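Local coordinates for protein stress response kinase A (Escherichia coli, PDB 1ZYL) that phosphorylates itself and other proteins on serine and threonine using ATP, and probably suppresses the effects of stress linked to reactive oxygen species, at residues A[17-22]-A[96-101]; A[29-34]-A[40-45]; A[35-40]-A[291-296]; A[55-60]-A[69-74]. All blocks are in the same frame, centred on the assembly; numbering follows the deposited sequence.

Interaction 1 of 4, residues A[17-22]-A[96-101]; sequences MDALFE and LNHQGF
Helix 13-22 packs against the five-stranded antiparallel sheet of the kinase N-lobe, and His-98 of its edge strand 96-98 meets Ala-19 of that helix. The local axes of helix and strand come within 8.4 Å of each other at 130°, and the closest pair of alpha carbons is that of Ala-19 and His-98. The imidazole carries nearly all of the strand's part in the contact. With CG anti to the backbone N (chi1 -177°), the ring extends across the helix, and its CD2 lies 3.1 Å from the Ala-19 CB. The methyl group also touches the start of the same side chain, Ala-19 CB standing 3.2 Å from His-98 CB. Acidic residues one turn apart continue the contact through their aliphatic carbons. Asp-18 brings its CB to 3.4 Å from His-98 NE2, approaching the ring obliquely, with no hydrogen bond across the segments. Phe-103 of the adjoining strand 101-107 touches both Ala-19 and His-98, extending the apolar contact into the sheet. Strand 96-98 then leaves through a type II' turn spanning His-98 to Phe-101. Over one face of the imidazole, Glu-22 CG rests 4.0 Å from His-98 CE1.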
# COMPACT_ATOMS: atom_id res chain seq x y z
N MET A 17 -13.15 -14.79 18.55
CA MET A 17 -12.74 -15.99 19.27
C MET A 17 -13.49 -17.20 18.72
O MET A 17 -12.92 -18.29 18.58
CB MET A 17 -13.02 -15.83 20.76
CG MET A 17 -12.02 -14.92 21.47
SD MET A 17 -10.36 -15.61 21.47
CE MET A 17 -10.33 -16.41 23.07
N ASP A 18 -14.77 -17.02 18.39
CA ASP A 18 -15.57 -18.10 17.84
C ASP A 18 -14.89 -18.57 16.55
O ASP A 18 -14.63 -19.75 16.35
CB ASP A 18 -16.99 -17.62 17.51
CG ASP A 18 -17.69 -17.03 18.72
OD1 ASP A 18 -17.64 -17.64 19.81
OD2 ASP A 18 -18.32 -15.95 18.57
N ALA A 19 -14.59 -17.60 15.69
CA ALA A 19 -13.92 -17.87 14.43
C ALA A 19 -12.65 -18.68 14.67
O ALA A 19 -12.44 -19.71 14.05
CB ALA A 19 -13.58 -16.55 13.75
N LEU A 20 -11.81 -18.20 15.58
CA LEU A 20 -10.57 -18.91 15.87
C LEU A 20 -10.83 -20.27 16.50
O LEU A 20 -9.95 -21.13 16.53
CB LEU A 20 -9.67 -18.09 16.79
CG LEU A 20 -8.92 -16.95 16.12
CD1 LEU A 20 -7.92 -16.37 17.10
CD2 LEU A 20 -8.21 -17.46 14.88
N PHE A 21 -12.04 -20.46 17.01
CA PHE A 21 -12.38 -21.73 17.62
C PHE A 21 -12.82 -22.67 16.51
O PHE A 21 -12.26 -23.74 16.34
CB PHE A 21 -13.51 -21.56 18.63
CG PHE A 21 -13.71 -22.76 19.51
CD1 PHE A 21 -12.87 -22.99 20.58
CD2 PHE A 21 -14.73 -23.67 19.23
CE1 PHE A 21 -13.03 -24.12 21.39
CE2 PHE A 21 -14.90 -24.80 20.03
CZ PHE A 21 -14.05 -25.03 21.11
N GLU A 22 -13.83 -22.24 15.76
CA GLU A 22 -14.38 -23.01 14.64
C GLU A 22 -13.27 -23.62 13.78
O GLU A 22 -13.51 -24.58 13.04
CB GLU A 22 -15.26 -22.12 13.77
CG GLU A 22 -16.52 -21.63 14.44
CD GLU A 22 -17.64 -22.65 14.38
OE1 GLU A 22 -18.72 -22.40 14.96
OE2 GLU A 22 -17.44 -23.70 13.74
N LEU A 96 -9.31 -18.53 5.91
CA LEU A 96 -10.46 -18.93 6.71
C LEU A 96 -11.57 -17.89 6.54
O LEU A 96 -11.33 -16.78 6.06
CB LEU A 96 -10.07 -19.04 8.19
CG LEU A 96 -8.81 -19.84 8.55
CD1 LEU A 96 -8.50 -20.88 7.47
CD2 LEU A 96 -7.65 -18.88 8.69
N ASN A 97 -12.78 -18.26 6.95
CA ASN A 97 -13.93 -17.36 6.85
C ASN A 97 -15.01 -17.66 7.88
O ASN A 97 -15.73 -18.66 7.79
CB ASN A 97 -14.53 -17.45 5.44
CG ASN A 97 -15.91 -16.83 5.37
OD1 ASN A 97 -16.07 -15.63 5.52
ND2 ASN A 97 -16.92 -17.67 5.16
N HIS A 98 -15.14 -16.80 8.88
CA HIS A 98 -16.17 -17.00 9.88
C HIS A 98 -17.23 -15.94 9.71
O HIS A 98 -16.92 -14.76 9.54
CB HIS A 98 -15.59 -16.93 11.29
CG HIS A 98 -16.59 -17.20 12.36
ND1 HIS A 98 -17.60 -18.13 12.20
CD2 HIS A 98 -16.72 -16.71 13.61
CE1 HIS A 98 -18.30 -18.21 13.32
NE2 HIS A 98 -17.79 -17.36 14.19
N GLN A 99 -18.49 -16.36 9.75
CA GLN A 99 -19.59 -15.43 9.59
C GLN A 99 -19.47 -14.76 8.22
O GLN A 99 -19.27 -15.43 7.20
CB GLN A 99 -19.56 -14.40 10.72
CG GLN A 99 -20.87 -14.27 11.49
CD GLN A 99 -21.45 -15.61 11.92
OE1 GLN A 99 -22.01 -16.35 11.10
NE2 GLN A 99 -21.32 -15.93 13.20
N GLY A 100 -19.57 -13.43 8.19
CA GLY A 100 -19.47 -12.72 6.93
C GLY A 100 -18.11 -12.07 6.73
O GLY A 100 -17.99 -11.11 5.98
N PHE A 101 -17.10 -12.60 7.40
CA PHE A 101 -15.76 -12.04 7.30
C PHE A 101 -14.74 -13.11 6.94
O PHE A 101 -14.80 -14.23 7.46
CB PHE A 101 -15.34 -11.41 8.64
CG PHE A 101 -16.19 -10.24 9.05
CD1 PHE A 101 -17.56 -10.38 9.25
CD2 PHE A 101 -15.61 -8.99 9.27
CE1 PHE A 101 -18.34 -9.30 9.65
CE2 PHE A 101 -16.38 -7.90 9.68
CZ PHE A 101 -17.75 -8.05 9.87

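Interaction 2 of 4, residues A[29-34]-A[40-45]; sequences SGLTPL and RVYQFQ
The Tyr-42 ring meets Pro-33 on one side of a beta hairpin, strands 32-34 and 40-44, at the edge of the N-lobe sheet. The proline approaches the ring obliquely, its CB 3.3 Å from Tyr-42 CE2. At its far end the tyrosine reaches the Arg-40 guanidinium, over one face of which Tyr-42 OH lies, offset toward the rim. The Phe-44 ring receives Leu-31 CD2, also obliquely. That same methyl packs against Tyr-42 CB at 3.5 Å, the leucine crossing the tyrosine at about a right angle. Between the strands, Gln-43 N donates to Thr-32 O at 2.8 Å in a nearly straight bond (170°), and Leu-34 N donates to Val-41 O at 3.0 Å. Pro-33 and Tyr-42 form the non-hydrogen-bonded pair between these bonds. Replacing Tyr-42 with an alanine would probably leave the Pro-33 ring and the Arg-40 guanidinium without their aromatic neighbour and open a gap beneath Ile-16 of helix 13-22. The hairpin's turn holds Ser-36, inferred to contact ATP, consistent with the glycine-rich-loop position of protein kinases. On the side of the sheet away from Tyr-42, Leu-34 lies against Val-41 and Gln-43. Its CG, anti to the carbonyl carbon (chi1 -63°), sends one branch toward the opposite strand, where Leu-34 CD2 is 3.9 Å from Val-41 CG1.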
# COMPACT_ATOMS: atom_id res chain seq x y z
N SER A 29 -4.37 -16.54 25.89
CA SER A 29 -4.76 -15.49 26.81
C SER A 29 -4.95 -14.16 26.10
O SER A 29 -4.01 -13.59 25.54
CB SER A 29 -3.72 -15.33 27.92
OG SER A 29 -4.06 -14.26 28.79
N GLY A 30 -6.19 -13.67 26.13
CA GLY A 30 -6.51 -12.41 25.51
C GLY A 30 -6.25 -12.28 24.03
O GLY A 30 -5.30 -12.85 23.48
N LEU A 31 -7.12 -11.52 23.38
CA LEU A 31 -7.04 -11.24 21.96
C LEU A 31 -6.76 -9.74 21.87
O LEU A 31 -7.65 -8.96 21.54
CB LEU A 31 -8.37 -11.55 21.27
CG LEU A 31 -8.40 -12.49 20.06
CD1 LEU A 31 -9.72 -12.29 19.33
CD2 LEU A 31 -7.24 -12.22 19.12
N THR A 32 -5.55 -9.34 22.20
CA THR A 32 -5.17 -7.93 22.16
C THR A 32 -5.06 -7.38 20.73
O THR A 32 -4.31 -7.90 19.90
CB THR A 32 -3.86 -7.72 22.89
OG1 THR A 32 -3.17 -6.60 22.32
CG2 THR A 32 -3.00 -8.97 22.80
N PRO A 33 -5.79 -6.29 20.44
CA PRO A 33 -5.82 -5.61 19.14
C PRO A 33 -4.65 -4.70 18.80
O PRO A 33 -4.12 -4.00 19.66
CB PRO A 33 -7.12 -4.83 19.21
CG PRO A 33 -7.12 -4.38 20.62
CD PRO A 33 -6.76 -5.66 21.35
N LEU A 34 -4.27 -4.73 17.52
CA LEU A 34 -3.20 -3.89 16.98
C LEU A 34 -3.90 -2.85 16.12
O LEU A 34 -5.02 -3.08 15.67
CB LEU A 34 -2.24 -4.70 16.11
CG LEU A 34 -1.44 -5.84 16.73
CD1 LEU A 34 -0.72 -5.35 17.98
CD2 LEU A 34 -2.36 -6.99 17.07
N ARG A 40 -8.99 -5.24 10.25
CA ARG A 40 -8.94 -5.42 11.70
C ARG A 40 -7.95 -6.53 12.05
O ARG A 40 -8.16 -7.69 11.70
CB ARG A 40 -10.34 -5.79 12.22
CG ARG A 40 -11.19 -4.61 12.71
CD ARG A 40 -10.55 -4.01 13.95
NE ARG A 40 -11.46 -3.20 14.75
CZ ARG A 40 -11.13 -2.64 15.92
NH1 ARG A 40 -12.02 -1.91 16.58
NH2 ARG A 40 -9.91 -2.79 16.42
N VAL A 41 -6.87 -6.17 12.74
CA VAL A 41 -5.83 -7.12 13.14
C VAL A 41 -5.72 -7.25 14.65
O VAL A 41 -5.67 -6.25 15.36
CB VAL A 41 -4.44 -6.72 12.61
CG1 VAL A 41 -3.36 -7.55 13.32
CG2 VAL A 41 -4.36 -6.91 11.10
N TYR A 42 -5.67 -8.48 15.12
CA TYR A 42 -5.55 -8.77 16.55
C TYR A 42 -4.40 -9.76 16.73
O TYR A 42 -4.16 -10.59 15.86
CB TYR A 42 -6.84 -9.39 17.09
CG TYR A 42 -8.05 -8.46 17.14
CD1 TYR A 42 -8.87 -8.28 16.03
CD2 TYR A 42 -8.37 -7.77 18.31
CE1 TYR A 42 -9.98 -7.42 16.08
CE2 TYR A 42 -9.48 -6.92 18.38
CZ TYR A 42 -10.28 -6.75 17.26
OH TYR A 42 -11.37 -5.90 17.34
N GLN A 43 -3.69 -9.65 17.85
CA GLN A 43 -2.57 -10.54 18.16
C GLN A 43 -2.99 -11.53 19.24
O GLN A 43 -3.90 -11.25 20.02
CB GLN A 43 -1.38 -9.72 18.67
CG GLN A 43 -0.11 -10.53 18.94
CD GLN A 43 0.89 -9.76 19.78
OE1 GLN A 43 0.70 -9.58 20.98
NE2 GLN A 43 1.97 -9.31 19.15
N PHE A 44 -2.33 -12.69 19.29
CA PHE A 44 -2.66 -13.69 20.29
C PHE A 44 -1.58 -14.77 20.39
O PHE A 44 -1.06 -15.22 19.37
CB PHE A 44 -4.02 -14.32 19.96
CG PHE A 44 -4.01 -15.20 18.74
CD1 PHE A 44 -3.75 -16.56 18.83
CD2 PHE A 44 -4.25 -14.65 17.48
CE1 PHE A 44 -3.73 -17.37 17.70
CE2 PHE A 44 -4.23 -15.46 16.33
CZ PHE A 44 -3.97 -16.82 16.45
N GLN A 45 -1.24 -15.17 21.61
CA GLN A 45 -0.22 -16.20 21.82
C GLN A 45 -0.81 -17.57 21.52
O GLN A 45 -2.02 -17.71 21.30
CB GLN A 45 0.28 -16.18 23.26
CG GLN A 45 0.90 -14.88 23.70
CD GLN A 45 1.25 -14.88 25.17
OE1 GLN A 45 2.14 -15.61 25.61
NE2 GLN A 45 0.55 -14.06 25.95

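Interaction 3 of 4, residues A[35-40]-A[291-296]; sequences NSYENR and PKNFPW
Tyr-37, in the hairpin turn between strands 32-34 and 40-44, reaches across to Asn-293 and Phe-294 beside the C-terminal end of helix 289-293. From CB, which points toward the partner segment, CG stands anti to the carbonyl carbon (chi1 -68°) and carries the ring outward. Phe-294 CZ sits over one face of the ring, toward the rim, 3.9 Å from Tyr-37 CE2. At the edge, near the ring plane, Asn-293 ND2 is 3.4 Å from Tyr-37 CE1. CZ touches both partners, and at the tip Tyr-37 OH comes to 3.4 Å from Asn-293 CG and 3.5 Å from Asn-293 CB. The rings form an edge-to-face pair, the edge of Phe-294 directed at the face of Tyr-37, with centroids 5.2 Å apart and planes at 54°. The asparagine amide is turned 63° from the tyrosine ring, and its ND2 donates to Ala-289 O within its own helix. An alanine in place of Asn-293 would probably leave the edge and hydroxyl of Tyr-37 without their amide neighbour and Ala-289 O without this donor. The contact bridges the two lobes: the turn holding Ser-36, an inferred ATP site, links two strands of the N-lobe sheet, while Tyr-37 also touches Trp-280 and Phe-294 packs on Tyr-277 and Leu-281, all three on helix 266-283.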
# COMPACT_ATOMS: atom_id res chain seq x y z
N ASN A 35 -3.27 -1.72 15.87
CA ASN A 35 -3.93 -0.71 15.06
C ASN A 35 -3.52 -0.69 13.59
O ASN A 35 -2.37 -0.45 13.24
CB ASN A 35 -3.75 0.69 15.68
CG ASN A 35 -2.40 1.31 15.36
OD1 ASN A 35 -1.36 0.82 15.80
ND2 ASN A 35 -2.41 2.41 14.61
N SER A 36 -4.50 -0.98 12.74
CA SER A 36 -4.34 -0.97 11.29
C SER A 36 -5.68 -0.42 10.80
O SER A 36 -6.73 -0.90 11.21
CB SER A 36 -4.14 -2.38 10.74
OG SER A 36 -4.28 -2.38 9.32
N TYR A 37 -5.64 0.58 9.93
CA TYR A 37 -6.87 1.18 9.44
C TYR A 37 -7.66 0.32 8.45
O TYR A 37 -8.87 0.15 8.59
CB TYR A 37 -6.58 2.53 8.78
CG TYR A 37 -6.13 3.61 9.73
CD1 TYR A 37 -6.90 3.96 10.83
CD2 TYR A 37 -4.92 4.28 9.53
CE1 TYR A 37 -6.49 4.96 11.71
CE2 TYR A 37 -4.49 5.27 10.40
CZ TYR A 37 -5.28 5.61 11.49
OH TYR A 37 -4.86 6.57 12.38
N GLU A 38 -6.97 -0.22 7.45
CA GLU A 38 -7.61 -1.01 6.40
C GLU A 38 -8.40 -2.22 6.89
O GLU A 38 -9.60 -2.34 6.62
CB GLU A 38 -6.60 -1.49 5.37
CG GLU A 38 -7.26 -2.14 4.16
CD GLU A 38 -8.24 -1.20 3.48
OE1 GLU A 38 -7.85 -0.53 2.49
OE2 GLU A 38 -9.40 -1.12 3.93
N ASN A 39 -7.71 -3.12 7.58
CA ASN A 39 -8.35 -4.32 8.10
C ASN A 39 -8.19 -4.38 9.61
O ASN A 39 -7.37 -3.67 10.19
CB ASN A 39 -7.69 -5.55 7.47
CG ASN A 39 -7.35 -5.36 6.00
OD1 ASN A 39 -8.24 -5.27 5.15
ND2 ASN A 39 -6.05 -5.29 5.70
N ARG A 40 -8.99 -5.24 10.25
CA ARG A 40 -8.94 -5.42 11.70
C ARG A 40 -7.95 -6.53 12.05
O ARG A 40 -8.16 -7.69 11.70
CB ARG A 40 -10.34 -5.79 12.22
CG ARG A 40 -11.19 -4.61 12.71
CD ARG A 40 -10.55 -4.01 13.95
NE ARG A 40 -11.46 -3.20 14.75
CZ ARG A 40 -11.13 -2.64 15.92
NH1 ARG A 40 -12.02 -1.91 16.58
NH2 ARG A 40 -9.91 -2.79 16.42
N PRO A 291 -13.40 8.98 11.30
CA PRO A 291 -13.67 10.36 11.69
C PRO A 291 -12.92 10.57 13.02
O PRO A 291 -12.74 11.69 13.49
CB PRO A 291 -15.19 10.38 11.89
CG PRO A 291 -15.67 9.29 11.04
CD PRO A 291 -14.66 8.21 11.27
N LYS A 292 -12.50 9.46 13.61
CA LYS A 292 -11.79 9.48 14.88
C LYS A 292 -10.33 9.88 14.70
O LYS A 292 -9.70 10.39 15.63
CB LYS A 292 -11.86 8.08 15.51
CG LYS A 292 -11.99 8.06 17.01
CD LYS A 292 -10.83 8.72 17.70
CE LYS A 292 -10.99 8.65 19.20
NZ LYS A 292 -9.93 9.42 19.89
N ASN A 293 -9.78 9.65 13.52
CA ASN A 293 -8.38 9.96 13.28
C ASN A 293 -8.14 11.04 12.23
O ASN A 293 -7.11 11.73 12.26
CB ASN A 293 -7.65 8.66 12.93
CG ASN A 293 -7.66 7.64 14.08
OD1 ASN A 293 -6.94 7.80 15.07
ND2 ASN A 293 -8.49 6.61 13.96
N PHE A 294 -9.10 11.21 11.33
CA PHE A 294 -8.98 12.20 10.26
C PHE A 294 -10.08 13.26 10.37
O PHE A 294 -10.67 13.67 9.36
CB PHE A 294 -9.06 11.50 8.91
CG PHE A 294 -8.21 10.26 8.82
CD1 PHE A 294 -6.86 10.34 8.52
CD2 PHE A 294 -8.77 9.01 9.04
CE1 PHE A 294 -6.09 9.19 8.44
CE2 PHE A 294 -8.01 7.86 8.97
CZ PHE A 294 -6.66 7.95 8.67
N PRO A 295 -10.36 13.74 11.60
CA PRO A 295 -11.40 14.75 11.85
C PRO A 295 -11.40 15.93 10.88
O PRO A 295 -12.45 16.40 10.48
CB PRO A 295 -11.11 15.19 13.28
CG PRO A 295 -10.31 14.05 13.87
CD PRO A 295 -9.44 13.66 12.75
N TRP A 296 -10.22 16.40 10.51
CA TRP A 296 -10.09 17.54 9.60
C TRP A 296 -10.73 17.32 8.24
O TRP A 296 -11.17 18.27 7.60
CB TRP A 296 -8.61 17.90 9.41
CG TRP A 296 -7.67 16.81 9.84
CD1 TRP A 296 -7.23 16.56 11.11
CD2 TRP A 296 -7.12 15.79 9.01
NE1 TRP A 296 -6.44 15.44 11.12
CE2 TRP A 296 -6.35 14.95 9.85
CE3 TRP A 296 -7.19 15.50 7.65
CZ2 TRP A 296 -5.67 13.83 9.36
CZ3 TRP A 296 -6.50 14.38 7.16
CH2 TRP A 296 -5.75 13.57 8.02

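Interaction 4 of 4, residues A[55-60]-A[69-74]; sequences KFYRPE and EEHQFA
With CG anti to the carbonyl carbon (chi1 -69°), Tyr-57 points its ring from the N-lobe sheet at helix 64-79, where it meets Glu-70 and His-71. Glu-70 answers with CG set between the backbone N and the carbonyl carbon (chi1 61°) and a chain bent at chi2, which brings its carboxylate up to the tyrosine. The hydroxyl end of Tyr-57 meets both side chains, which approach from the direction opposite to its own. His-71 CE1 lies 3.3 Å from Tyr-57 OH, which sits at the edge of the imidazole near its plane. Glu-70 OE2 lies 3.7 Å from Tyr-57 OH and 3.8 Å from Tyr-57 CE1, with carboxylate and ring planes 79° apart. No hydrogen bond joins the segments: Glu-70 OE2 is engaged in a salt bridge with Arg-144, and His-71 ND1 makes a weak hydrogen bond to Ile-67 O. All three touching residues are buried. Helix 64-79 probably occupies the place of the kinase C helix, the Glu-70 side chain being about 7 Å from that of Asp-217, an inferred magnesium ligand. The contact joins the end of strand 52-57 to this helix, with strand 101-107 alongside, where Phe-106 touches Tyr-57 and Ala-104 touches His-71.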
# COMPACT_ATOMS: atom_id res chain seq x y z
N LYS A 55 -5.97 -11.52 10.92
CA LYS A 55 -6.27 -10.38 10.10
C LYS A 55 -7.63 -10.63 9.49
O LYS A 55 -7.82 -11.61 8.77
CB LYS A 55 -5.22 -10.24 8.98
CG LYS A 55 -5.12 -8.85 8.33
CD LYS A 55 -4.12 -8.88 7.16
CE LYS A 55 -3.61 -7.47 6.77
NZ LYS A 55 -2.51 -6.94 7.64
N PHE A 56 -8.59 -9.76 9.81
CA PHE A 56 -9.91 -9.90 9.24
C PHE A 56 -10.01 -8.91 8.11
O PHE A 56 -10.09 -7.71 8.32
CB PHE A 56 -11.00 -9.63 10.27
CG PHE A 56 -11.32 -10.81 11.12
CD1 PHE A 56 -10.41 -11.27 12.07
CD2 PHE A 56 -12.51 -11.49 10.95
CE1 PHE A 56 -10.70 -12.38 12.85
CE2 PHE A 56 -12.81 -12.60 11.72
CZ PHE A 56 -11.90 -13.05 12.68
N TYR A 57 -9.99 -9.44 6.89
CA TYR A 57 -10.07 -8.61 5.71
C TYR A 57 -11.40 -7.89 5.70
O TYR A 57 -12.45 -8.51 5.82
CB TYR A 57 -9.91 -9.51 4.48
CG TYR A 57 -8.50 -10.06 4.36
CD1 TYR A 57 -7.47 -9.27 3.87
CD2 TYR A 57 -8.20 -11.37 4.76
CE1 TYR A 57 -6.17 -9.75 3.78
CE2 TYR A 57 -6.89 -11.86 4.67
CZ TYR A 57 -5.88 -11.04 4.18
OH TYR A 57 -4.58 -11.49 4.10
N ARG A 58 -11.36 -6.57 5.57
CA ARG A 58 -12.59 -5.79 5.57
C ARG A 58 -13.48 -6.16 4.39
O ARG A 58 -13.07 -6.11 3.22
CB ARG A 58 -12.28 -4.27 5.59
CG ARG A 58 -12.30 -3.52 4.25
CD ARG A 58 -12.79 -2.07 4.43
NE ARG A 58 -11.96 -1.30 5.36
CZ ARG A 58 -12.45 -0.39 6.21
NH1 ARG A 58 -11.65 0.27 7.03
NH2 ARG A 58 -13.75 -0.16 6.24
N PRO A 59 -14.72 -6.57 4.68
CA PRO A 59 -15.67 -6.95 3.64
C PRO A 59 -15.79 -5.90 2.55
O PRO A 59 -15.54 -4.72 2.78
CB PRO A 59 -16.97 -7.15 4.42
CG PRO A 59 -16.78 -6.29 5.64
CD PRO A 59 -15.36 -6.58 6.00
N GLU A 60 -16.16 -6.35 1.35
CA GLU A 60 -16.33 -5.49 0.19
C GLU A 60 -15.06 -4.99 -0.49
O GLU A 60 -15.11 -4.48 -1.61
CB GLU A 60 -17.21 -4.30 0.56
CG GLU A 60 -18.53 -4.74 1.16
CD GLU A 60 -18.97 -6.09 0.61
OE1 GLU A 60 -19.12 -6.23 -0.63
OE2 GLU A 60 -19.16 -7.02 1.43
N GLU A 69 -4.72 -14.78 -4.23
CA GLU A 69 -3.59 -14.39 -5.06
C GLU A 69 -2.41 -13.83 -4.26
O GLU A 69 -1.25 -14.06 -4.62
CB GLU A 69 -4.04 -13.37 -6.11
CG GLU A 69 -4.60 -13.99 -7.37
CD GLU A 69 -5.10 -12.96 -8.37
OE1 GLU A 69 -5.41 -13.33 -9.52
OE2 GLU A 69 -5.20 -11.78 -8.00
N GLU A 70 -2.68 -13.10 -3.18
CA GLU A 70 -1.57 -12.59 -2.41
C GLU A 70 -1.06 -13.71 -1.50
O GLU A 70 0.15 -13.86 -1.30
CB GLU A 70 -1.95 -11.35 -1.59
CG GLU A 70 -3.04 -11.57 -0.56
CD GLU A 70 -2.86 -10.69 0.66
OE1 GLU A 70 -1.85 -10.88 1.37
OE2 GLU A 70 -3.72 -9.82 0.92
N HIS A 71 -1.98 -14.50 -0.96
CA HIS A 71 -1.60 -15.62 -0.09
C HIS A 71 -0.65 -16.52 -0.86
O HIS A 71 0.28 -17.09 -0.31
CB HIS A 71 -2.84 -16.42 0.31
CG HIS A 71 -3.51 -15.93 1.55
ND1 HIS A 71 -3.99 -14.64 1.69
CD2 HIS A 71 -3.83 -16.57 2.70
CE1 HIS A 71 -4.57 -14.52 2.87
NE2 HIS A 71 -4.49 -15.68 3.50
N GLN A 72 -0.91 -16.66 -2.15
CA GLN A 72 -0.08 -17.47 -3.01
C GLN A 72 1.25 -16.71 -3.10
O GLN A 72 2.30 -17.22 -2.69
CB GLN A 72 -0.73 -17.60 -4.40
CG GLN A 72 -0.09 -18.64 -5.31
CD GLN A 72 0.26 -19.94 -4.57
OE1 GLN A 72 -0.55 -20.47 -3.80
NE2 GLN A 72 1.46 -20.46 -4.81
N PHE A 73 1.19 -15.48 -3.60
CA PHE A 73 2.38 -14.65 -3.74
C PHE A 73 3.23 -14.71 -2.47
O PHE A 73 4.41 -15.04 -2.53
CB PHE A 73 1.97 -13.21 -4.05
CG PHE A 73 3.12 -12.32 -4.47
CD1 PHE A 73 2.99 -10.94 -4.40
CD2 PHE A 73 4.30 -12.86 -4.95
CE1 PHE A 73 4.03 -10.11 -4.80
CE2 PHE A 73 5.35 -12.04 -5.36
CZ PHE A 73 5.21 -10.66 -5.29
N ALA A 74 2.64 -14.40 -1.33
CA ALA A 74 3.37 -14.42 -0.06
C ALA A 74 4.02 -15.78 0.17
O ALA A 74 5.20 -15.85 0.52
CB ALA A 74 2.43 -14.12 1.09

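Interactions 1, 2 and 4 all reach the five-stranded N-lobe sheet, whereas interaction 3 ties its hairpin turn to the helical part of the chain. Interaction 4 is fully buried and joins a strand to helix 64-79 through polar side-chain ends without a direct hydrogen bond. Interaction 2, at the surface, is the one of the four with backbone hydrogen bonds across its segments. Interactions 1 and 3 are partly buried, one imidazole against a helix, the other an aromatic pair. Leu-20 CD1 to Phe-44 CE2 (3.9 Å) connects 1 with 2, while the Glu-38 to Arg-58 salt bridge connects 3 with 4.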